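Local coordinates for protein putative esterase MT1895 (Mycobacterium tuberculosis, PDB 3S4K) that probably hydrolyses acyl-CoA thioesters, perhaps 1,4-dihydroxy-2-naphthoyl-CoA, as a hotdog-fold member of the PaaI thioesterase family, at residues Phe21-Leu27 with Ala61-Ser65; Met101-Glu107 with Trp118-Asp124. All coordinates share one frame; numbering follows the deposited sequence. Where two conformers were deposited one is given.

Contact 1: residues Phe21-Leu27 with Ala61-Ser65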
ATOM      1  N   PHE A  21       1.785 -12.309   4.301  1.00 10.74           N
ATOM      2  CA  PHE A  21       1.479 -11.544   3.090  1.00 10.81           C
ATOM      3  C   PHE A  21       2.702 -11.380   2.197  1.00 10.40           C
ATOM      4  O   PHE A  21       2.561 -11.310   0.975  1.00 10.72           O
ATOM      5  CB  PHE A  21       0.851 -10.188   3.428  1.00 10.73           C
ATOM      6  CG  PHE A  21       0.263  -9.470   2.237  1.00 11.10           C
ATOM      7  CD1 PHE A  21      -0.685 -10.080   1.426  1.00 10.56           C
ATOM      8  CD2 PHE A  21       0.612  -8.157   1.970  1.00  9.30           C
ATOM      9  CE1 PHE A  21      -1.219  -9.409   0.332  1.00 13.06           C
ATOM     10  CE2 PHE A  21       0.066  -7.486   0.909  1.00 10.37           C
ATOM     11  CZ  PHE A  21      -0.835  -8.109   0.080  1.00 11.42           C
ATOM     12  N   ASP A  22       3.906 -11.349   2.775  1.00 11.34           N
ATOM     13  CA  ASP A  22       5.108 -11.265   1.946  1.00 11.66           C
ATOM     14  C   ASP A  22       5.218 -12.507   1.061  1.00 12.40           C
ATOM     15  O   ASP A  22       5.685 -12.422  -0.078  1.00 12.14           O
ATOM     16  CB  ASP A  22       6.389 -11.101   2.785  1.00 12.22           C
ATOM     17  CG  ASP A  22       6.539  -9.710   3.392  1.00 13.16           C
ATOM     18  OD1 ASP A  22       5.756  -8.789   3.059  1.00 14.00           O
ATOM     19  OD2 ASP A  22       7.470  -9.525   4.223  1.00 15.46           O
ATOM     20  N   SER A  23       4.813 -13.664   1.570  1.00 13.08           N
ATOM     21  CA  SER A  23       4.829 -14.870   0.729  1.00 14.51           C
ATOM     22  C   SER A  23       3.904 -14.725  -0.483  1.00 14.16           C
ATOM     23  O   SER A  23       4.234 -15.200  -1.581  1.00 14.75           O
ATOM     24  CB  SER A  23       4.453 -16.106   1.538  1.00 15.36           C
ATOM     25  OG  SER A  23       4.533 -17.282   0.736  1.00 20.83           O
ATOM     26  N   GLU A  24       2.750 -14.087  -0.295  1.00 13.57           N
ATOM     27  CA  GLU A  24       1.837 -13.837  -1.408  1.00 14.30           C
ATOM     28  C   GLU A  24       2.430 -12.904  -2.454  1.00 13.88           C
ATOM     29  O   GLU A  24       2.178 -13.067  -3.643  1.00 14.22           O
ATOM     30  CB  GLU A  24       0.504 -13.270  -0.912  1.00 15.00           C
ATOM     31  CG  GLU A  24      -0.319 -14.251  -0.074  1.00 17.73           C
ATOM     32  CD  GLU A  24      -0.572 -15.582  -0.779  1.00 19.12           C
ATOM     33  OE1 GLU A  24      -1.306 -15.605  -1.778  1.00 24.53           O
ATOM     34  OE2 GLU A  24      -0.024 -16.609  -0.337  1.00 26.23           O
ATOM     35  N   LEU A  25       3.196 -11.917  -1.995  1.00 12.05           N
ATOM     36  CA  LEU A  25       3.861 -10.979  -2.871  1.00 12.26           C
ATOM     37  C   LEU A  25       5.048 -11.596  -3.595  1.00 12.08           C
ATOM     38  O   LEU A  25       5.442 -11.086  -4.626  1.00 12.23           O
ATOM     39  CB  LEU A  25       4.369  -9.760  -2.095  1.00 12.48           C
ATOM     40  CG  LEU A  25       3.332  -8.872  -1.405  1.00 14.05           C
ATOM     41  CD1 LEU A  25       4.002  -7.779  -0.548  1.00 14.39           C
ATOM     42  CD2 LEU A  25       2.408  -8.240  -2.429  1.00 16.83           C
ATOM     43  N   GLY A  26       5.633 -12.648  -3.031  1.00 11.33           N
ATOM     44  CA  GLY A  26       6.910 -13.186  -3.522  1.00 11.35           C
ATOM     45  C   GLY A  26       8.114 -12.384  -3.035  1.00 10.46           C
ATOM     46  O   GLY A  26       9.184 -12.418  -3.653  1.00 11.01           O
ATOM     47  N   LEU A  27       7.944 -11.680  -1.918  1.00 10.18           N
ATOM     48  CA  LEU A  27       8.974 -10.781  -1.401  1.00 10.01           C
ATOM     49  C   LEU A  27      10.020 -11.592  -0.647  1.00 10.58           C
ATOM     50  O   LEU A  27       9.683 -12.316   0.299  1.00 12.21           O
ATOM     51  CB  LEU A  27       8.355  -9.715  -0.473  1.00  9.47           C
ATOM     52  CG  LEU A  27       9.278  -8.568  -0.046  1.00  9.29           C
ATOM     53  CD1 LEU A  27       9.800  -7.759  -1.228  1.00  9.80           C
ATOM     54  CD2 LEU A  27       8.578  -7.651   0.975  1.00 11.49           C
ATOM     55  N   ALA A  61       2.914  -2.138  -0.320  1.00  6.52           N
ATOM     56  CA  ALA A  61       3.108  -3.259   0.575  1.00  6.73           C
ATOM     57  C   ALA A  61       4.576  -3.612   0.774  1.00  7.25           C
ATOM     58  O   ALA A  61       5.043  -3.891   1.882  1.00  6.94           O
ATOM     59  CB  ALA A  61       2.319  -4.484   0.039  1.00  7.42           C
ATOM     60  N   MET A  62       5.309  -3.595  -0.328  1.00  8.40           N
ATOM     61  CA  MET A  62       6.764  -3.806  -0.327  0.50  8.26           C
ATOM     62  C   MET A  62       7.445  -2.803   0.590  1.00  8.13           C
ATOM     63  O   MET A  62       8.276  -3.152   1.448  1.00  7.24           O
ATOM     64  CB  MET A  62       7.348  -3.592  -1.725  0.50  9.07           C
ATOM     65  CG  MET A  62       7.383  -4.792  -2.632  0.50 10.14           C
ATOM     66  SD  MET A  62       8.481  -4.430  -4.034  0.50 13.44           S
ATOM     67  CE  MET A  62      10.118  -4.593  -3.330  0.50 10.54           C
ATOM     68  N   ILE A  63       7.087  -1.543   0.405  1.00  7.16           N
ATOM     69  CA  ILE A  63       7.628  -0.439   1.185  1.00  6.86           C
ATOM     70  C   ILE A  63       7.292  -0.660   2.656  1.00  7.21           C
ATOM     71  O   ILE A  63       8.145  -0.533   3.515  1.00  6.80           O
ATOM     72  CB  ILE A  63       7.111   0.909   0.605  1.00  6.29           C
ATOM     73  CG1 ILE A  63       7.869   1.219  -0.682  1.00  7.87           C
ATOM     74  CG2 ILE A  63       7.184   2.092   1.641  1.00  6.31           C
ATOM     75  CD1 ILE A  63       7.145   2.164  -1.617  1.00  9.44           C
ATOM     76  N   GLU A  64       6.064  -1.069   2.939  1.00  6.46           N
ATOM     77  CA  GLU A  64       5.646  -1.308   4.327  1.00  7.54           C
ATOM     78  C   GLU A  64       6.466  -2.415   4.997  1.00  7.81           C
ATOM     79  O   GLU A  64       6.959  -2.252   6.130  1.00  7.84           O
ATOM     80  CB  GLU A  64       4.146  -1.635   4.352  1.00  7.63           C
ATOM     81  CG  GLU A  64       3.552  -1.818   5.754  1.00  9.87           C
ATOM     82  CD  GLU A  64       3.357  -0.524   6.512  1.00 13.16           C
ATOM     83  OE1 GLU A  64       3.535   0.566   5.922  1.00 10.22           O
ATOM     84  OE2 GLU A  64       3.014  -0.609   7.723  1.00 17.73           O
ATOM     85  N   SER A  65       6.640  -3.530   4.285  1.00  8.55           N
ATOM     86  CA  SER A  65       7.384  -4.680   4.790  0.50  8.19           C
ATOM     87  C   SER A  65       8.848  -4.360   5.059  1.00  7.96           C
ATOM     88  O   SER A  65       9.390  -4.670   6.118  1.00  7.58           O
ATOM     89  CB  SER A  65       7.318  -5.846   3.796  0.50  8.45           C
ATOM     90  OG  SER A  65       6.081  -6.522   3.890  0.50  8.73           O
TER

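Contact 2: residues Met101-Glu107 with Trp118-Asp124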
ATOM      1  N   MET A 101      12.196  -8.081 -12.267  1.00 10.33           N
ATOM      2  CA  MET A 101      12.403  -7.972 -10.817  1.00  9.30           C
ATOM      3  C   MET A 101      12.389  -6.509 -10.390  1.00  8.70           C
ATOM      4  O   MET A 101      12.818  -5.624 -11.137  1.00  8.62           O
ATOM      5  CB  MET A 101      13.776  -8.560 -10.436  1.00  9.02           C
ATOM      6  CG  MET A 101      13.932 -10.050 -10.707  1.00 10.92           C
ATOM      7  SD  MET A 101      13.021 -11.083  -9.553  1.00 11.39           S
ATOM      8  CE  MET A 101      13.754 -10.672  -7.961  1.00 12.16           C
ATOM      9  N   VAL A 102      11.910  -6.269  -9.173  1.00  8.37           N
ATOM     10  CA  VAL A 102      12.020  -4.965  -8.514  1.00  7.55           C
ATOM     11  C   VAL A 102      12.689  -5.181  -7.165  1.00  6.94           C
ATOM     12  O   VAL A 102      12.571  -6.255  -6.571  1.00  7.14           O
ATOM     13  CB  VAL A 102      10.657  -4.239  -8.381  1.00  7.90           C
ATOM     14  CG1 VAL A 102      10.134  -3.866  -9.780  1.00  7.30           C
ATOM     15  CG2 VAL A 102       9.642  -5.081  -7.596  1.00  8.74           C
ATOM     16  N   TYR A 103      13.401  -4.150  -6.703  1.00  6.09           N
ATOM     17  CA  TYR A 103      14.318  -4.242  -5.594  1.00  6.39           C
ATOM     18  C   TYR A 103      14.118  -3.008  -4.721  1.00  6.97           C
ATOM     19  O   TYR A 103      14.157  -1.877  -5.233  1.00  7.99           O
ATOM     20  CB  TYR A 103      15.748  -4.213  -6.151  1.00  6.63           C
ATOM     21  CG  TYR A 103      16.074  -5.365  -7.080  1.00  6.57           C
ATOM     22  CD1 TYR A 103      15.884  -5.277  -8.468  1.00  6.26           C
ATOM     23  CD2 TYR A 103      16.589  -6.552  -6.561  1.00  7.28           C
ATOM     24  CE1 TYR A 103      16.193  -6.364  -9.305  1.00  8.08           C
ATOM     25  CE2 TYR A 103      16.879  -7.618  -7.385  1.00  8.48           C
ATOM     26  CZ  TYR A 103      16.695  -7.514  -8.742  1.00  8.51           C
ATOM     27  OH  TYR A 103      16.982  -8.623  -9.511  1.00 10.09           O
ATOM     28  N   GLY A 104      13.875  -3.208  -3.425  1.00  7.36           N
ATOM     29  CA  GLY A 104      13.743  -2.094  -2.481  1.00  7.38           C
ATOM     30  C   GLY A 104      14.823  -2.028  -1.430  1.00  7.14           C
ATOM     31  O   GLY A 104      15.295  -3.064  -0.949  1.00  8.21           O
ATOM     32  N   THR A 105      15.213  -0.812  -1.059  1.00  8.22           N
ATOM     33  CA  THR A 105      16.144  -0.567   0.032  1.00  9.17           C
ATOM     34  C   THR A 105      15.540   0.446   0.998  1.00  9.29           C
ATOM     35  O   THR A 105      15.077   1.487   0.552  1.00  9.98           O
ATOM     36  CB  THR A 105      17.437   0.039  -0.501  1.00  9.33           C
ATOM     37  OG1 THR A 105      18.083  -0.887  -1.378  1.00 13.26           O
ATOM     38  CG2 THR A 105      18.385   0.413   0.641  1.00 10.88           C
ATOM     39  N   ALA A 106      15.587   0.134   2.296  1.00  9.33           N
ATOM     40  CA  ALA A 106      15.162   1.048   3.361  1.00  9.17           C
ATOM     41  C   ALA A 106      16.383   1.732   3.963  1.00  9.30           C
ATOM     42  O   ALA A 106      17.375   1.058   4.263  1.00  9.17           O
ATOM     43  CB  ALA A 106      14.400   0.332   4.450  1.00  9.95           C
ATOM     44  N   GLU A 107      16.285   3.054   4.116  1.00  9.12           N
ATOM     45  CA  GLU A 107      17.273   3.915   4.794  1.00 10.41           C
ATOM     46  C   GLU A 107      16.556   4.678   5.888  1.00  9.19           C
ATOM     47  O   GLU A 107      15.407   5.066   5.715  1.00  8.90           O
ATOM     48  CB  GLU A 107      17.802   5.006   3.872  1.00 11.22           C
ATOM     49  CG  GLU A 107      18.460   4.648   2.618  1.00 16.63           C
ATOM     50  CD  GLU A 107      18.524   5.888   1.744  1.00 20.39           C
ATOM     51  OE1 GLU A 107      19.154   6.895   2.175  1.00 24.61           O
ATOM     52  OE2 GLU A 107      17.863   5.895   0.698  1.00 20.68           O
ATOM     53  N   TRP A 118      11.234   5.691   8.146  1.00  6.73           N
ATOM     54  CA  TRP A 118      12.107   5.016   7.184  1.00  6.65           C
ATOM     55  C   TRP A 118      11.720   5.370   5.744  1.00  6.61           C
ATOM     56  O   TRP A 118      10.537   5.494   5.438  1.00  6.85           O
ATOM     57  CB  TRP A 118      12.034   3.489   7.329  1.00  7.69           C
ATOM     58  CG  TRP A 118      12.705   3.004   8.593  1.00  4.82           C
ATOM     59  CD1 TRP A 118      12.176   2.964   9.831  1.00  7.72           C
ATOM     60  CD2 TRP A 118      14.039   2.503   8.712  1.00  6.23           C
ATOM     61  NE1 TRP A 118      13.082   2.456  10.733  1.00 10.18           N
ATOM     62  CE2 TRP A 118      14.250   2.187  10.074  1.00  7.96           C
ATOM     63  CE3 TRP A 118      15.083   2.306   7.805  1.00  8.10           C
ATOM     64  CZ2 TRP A 118      15.457   1.653  10.542  1.00  8.55           C
ATOM     65  CZ3 TRP A 118      16.283   1.814   8.279  1.00  7.98           C
ATOM     66  CH2 TRP A 118      16.457   1.481   9.633  1.00  7.21           C
ATOM     67  N   LEU A 119      12.727   5.547   4.880  1.00  5.93           N
ATOM     68  CA  LEU A 119      12.550   5.752   3.437  1.00  5.81           C
ATOM     69  C   LEU A 119      12.858   4.443   2.705  1.00  6.58           C
ATOM     70  O   LEU A 119      13.897   3.813   2.947  1.00  7.34           O
ATOM     71  CB  LEU A 119      13.520   6.820   2.929  1.00  7.12           C
ATOM     72  CG  LEU A 119      13.670   6.917   1.419  1.00  7.83           C
ATOM     73  CD1 LEU A 119      12.366   7.403   0.822  1.00  8.86           C
ATOM     74  CD2 LEU A 119      14.806   7.888   1.065  1.00  9.58           C
ATOM     75  N   VAL A 120      11.970   4.050   1.799  1.00  5.90           N
ATOM     76  CA  VAL A 120      12.180   2.871   0.972  1.00  5.94           C
ATOM     77  C   VAL A 120      12.054   3.280  -0.483  1.00  6.11           C
ATOM     78  O   VAL A 120      11.062   3.916  -0.874  1.00  7.09           O
ATOM     79  CB  VAL A 120      11.153   1.776   1.282  1.00  6.13           C
ATOM     80  CG1 VAL A 120      11.440   0.515   0.445  1.00  7.52           C
ATOM     81  CG2 VAL A 120      11.117   1.479   2.792  1.00  6.96           C
ATOM     82  N   THR A 121      13.058   2.908  -1.277  1.00  6.41           N
ATOM     83  CA  THR A 121      13.113   3.233  -2.707  1.00  6.19           C
ATOM     84  C   THR A 121      13.095   1.918  -3.477  1.00  6.32           C
ATOM     85  O   THR A 121      13.923   1.027  -3.227  1.00  7.07           O
ATOM     86  CB  THR A 121      14.373   4.061  -3.077  1.00  6.54           C
ATOM     87  OG1 THR A 121      14.466   5.194  -2.205  1.00  5.91           O
ATOM     88  CG2 THR A 121      14.354   4.522  -4.571  1.00  8.32           C
ATOM     89  N   ILE A 122      12.186   1.824  -4.441  1.00  5.92           N
ATOM     90  CA  ILE A 122      12.039   0.629  -5.272  0.50  6.65           C
ATOM     91  C   ILE A 122      12.533   0.914  -6.681  1.00  6.81           C
ATOM     92  O   ILE A 122      12.080   1.868  -7.314  1.00  7.36           O
ATOM     93  CB  ILE A 122      10.574   0.181  -5.369  0.50  6.69           C
ATOM     94  CG1 ILE A 122       9.933   0.161  -3.977  0.50  7.95           C
ATOM     95  CG2 ILE A 122      10.497  -1.175  -6.012  0.50  7.46           C
ATOM     96  CD1 ILE A 122       8.749  -0.788  -3.874  0.50  7.12           C
ATOM     97  N   THR A 123      13.484   0.107  -7.152  1.00  6.44           N
ATOM     98  CA  THR A 123      14.043   0.218  -8.497  1.00  6.72           C
ATOM     99  C   THR A 123      13.770  -1.026  -9.356  1.00  7.53           C
ATOM    100  O   THR A 123      13.546  -2.130  -8.841  1.00  7.20           O
ATOM    101  CB  THR A 123      15.574   0.470  -8.452  1.00  6.66           C
ATOM    102  OG1 THR A 123      16.201  -0.466  -7.556  1.00  8.07           O
ATOM    103  CG2 THR A 123      15.868   1.916  -8.015  1.00  8.07           C
ATOM    104  N   ASP A 124      13.807  -0.857 -10.678  1.00  7.99           N
ATOM    105  CA  ASP A 124      13.630  -1.974 -11.607  1.00  8.45           C
ATOM    106  C   ASP A 124      14.991  -2.446 -12.132  1.00  9.25           C
ATOM    107  O   ASP A 124      16.043  -1.980 -11.674  1.00  8.46           O
ATOM    108  CB  ASP A 124      12.672  -1.593 -12.746  1.00  8.82           C
ATOM    109  CG  ASP A 124      13.253  -0.547 -13.739  1.00  8.89           C
ATOM    110  OD1 ASP A 124      14.452  -0.177 -13.682  1.00  8.85           O
ATOM    111  OD2 ASP A 124      12.476  -0.091 -14.619  1.00 11.96           O
TER
HETATM  112  O   HOH W   1      15.938   4.251   0.010  1.00 10.99           O

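Contact 1: residues Phe21-Leu27 with Ala61-Ser65
Leu27 reaches from just beyond helix 20-25 to Met62 and Ser65 on helix 56-75. Its CB sets the branch out toward that helix, with CG anti to the backbone N (chi1 -170°), and the two methyls then divide the work. CD1 lies 3.8 Å from Met62 CE, where the two side chains run slantwise past each other, while CD2 sits 3.6 Å from Ser65 CB. Met62 and Ser65 were each modelled in two conformers, so both approaches describe one of them.

Next to this, Ala61 CB is met from one side by two apolar groups, Leu25 CD1 at 3.7 Å and Phe21 CE2 at 3.9 Å. The methyl meets the phenyl ring at its edge, near the ring plane, whereas Leu25 CG lies above one face of that ring, offset toward the rim. The axes of the helical segments 21-25 and 61-65 stay 11.0 Å apart and run at 136°, so side chains rather than backbones span the gap. A Schellman motif turns the chain after Leu25: Gly26 takes a positive phi (80°), and Leu27 N bonds back to Asp22 O over 3.0 Å.

The polar link is less certain. In the conformer described, Ser65 OG is placed to donate to Asp22 OD1, at a doubtfully short 2.4 Å, and to hydrogen-bond His55 NE2 of the second subunit, whose imidazole meets the Phe21 ring. Chemically, then, an apolar seam fastens the N-terminal helix to the long helix, and the polar group of Asp22, Ser65 and His55 of the second subunit ties this buried seam to the dimer interface.

Contact 2: residues Met101-Glu107 with Trp118-Asp124
Ala106 and Val120 sit at the apolar centre, facing each other as a non-hydrogen-bonded pair with Ala106 CB 3.9 Å from Val120 CG2. Along the same side of the sheet, Val102 CB approaches Ile122 CG2 at 3.9 Å, although Ile122 was modelled in two conformers. Gly104 faces Ile122 as a further non-hydrogen-bonded pair, CA to CA 4.3 Å, and presents only backbone there. Helix 56-75 packs on this side, with Ile66 on Ala106 and Tyr59 on Ile122.

At one end the indole of Trp118 leans obliquely on the neighbouring strand: CE3 is 4.0 Å from Ala106 CB and 3.4 Å from Glu107 C. Its NE1 turns to Gln116 for a hydrogen bond.

Six backbone hydrogen bonds join the strands, two in each of the pairs Tyr103-Thr123, Thr105-Thr121 and Glu107-Leu119, as expected for antiparallel strands whose axes make 160°. Leu119 N reaches Glu107 O almost in line with the carbonyl (C=O...N 168°), while both bonds of the Thr105-Thr121 pair approach well tilted from the carbonyl plane.

The polar edge lies on the face of Thr105, Glu107 and Thr121. With CG anti to its carbonyl carbon (chi1 -58°) and the chain extended beyond, Glu107 runs alongside Leu119, OE2 lying 3.7 Å from Leu119 CD2. A water donates to that OE2 over 2.6 Å and to Thr105 O, and it also bonds Thr121 OG1 at 2.8 Å. Thr105 O thus accepts from both the water and Thr121 N. The chemistry implies a two-sided strand pair, apolar against the hotdog helix and mixed on its other face, where threonines, Glu107 and a bound water lie among Leu119 and Tyr103.

Overall arrangement
Contacts 1 and 2 share the long helix 56-75, around which the hotdog sheet curls; their centres lie 12 Å apart. Contact 1 fixes helix 20-25 to residues 61-65, and contact 2 pairs two strands of the sheet beside the same turns. Met62 joins them: its SD lies 3.7 Å from Ile122 CD1 and 3.8 Å from Val102 CG2, in the modelled conformers. The backbone takes part too, with Ile63 O 3.7 Å from Val120 CG2. The second subunit reaches contact 1 but not the strands of contact 2. Hotdog thioesterases commonly place their active sites at such subunit interfaces, so contact 1 is probably the nearer to one.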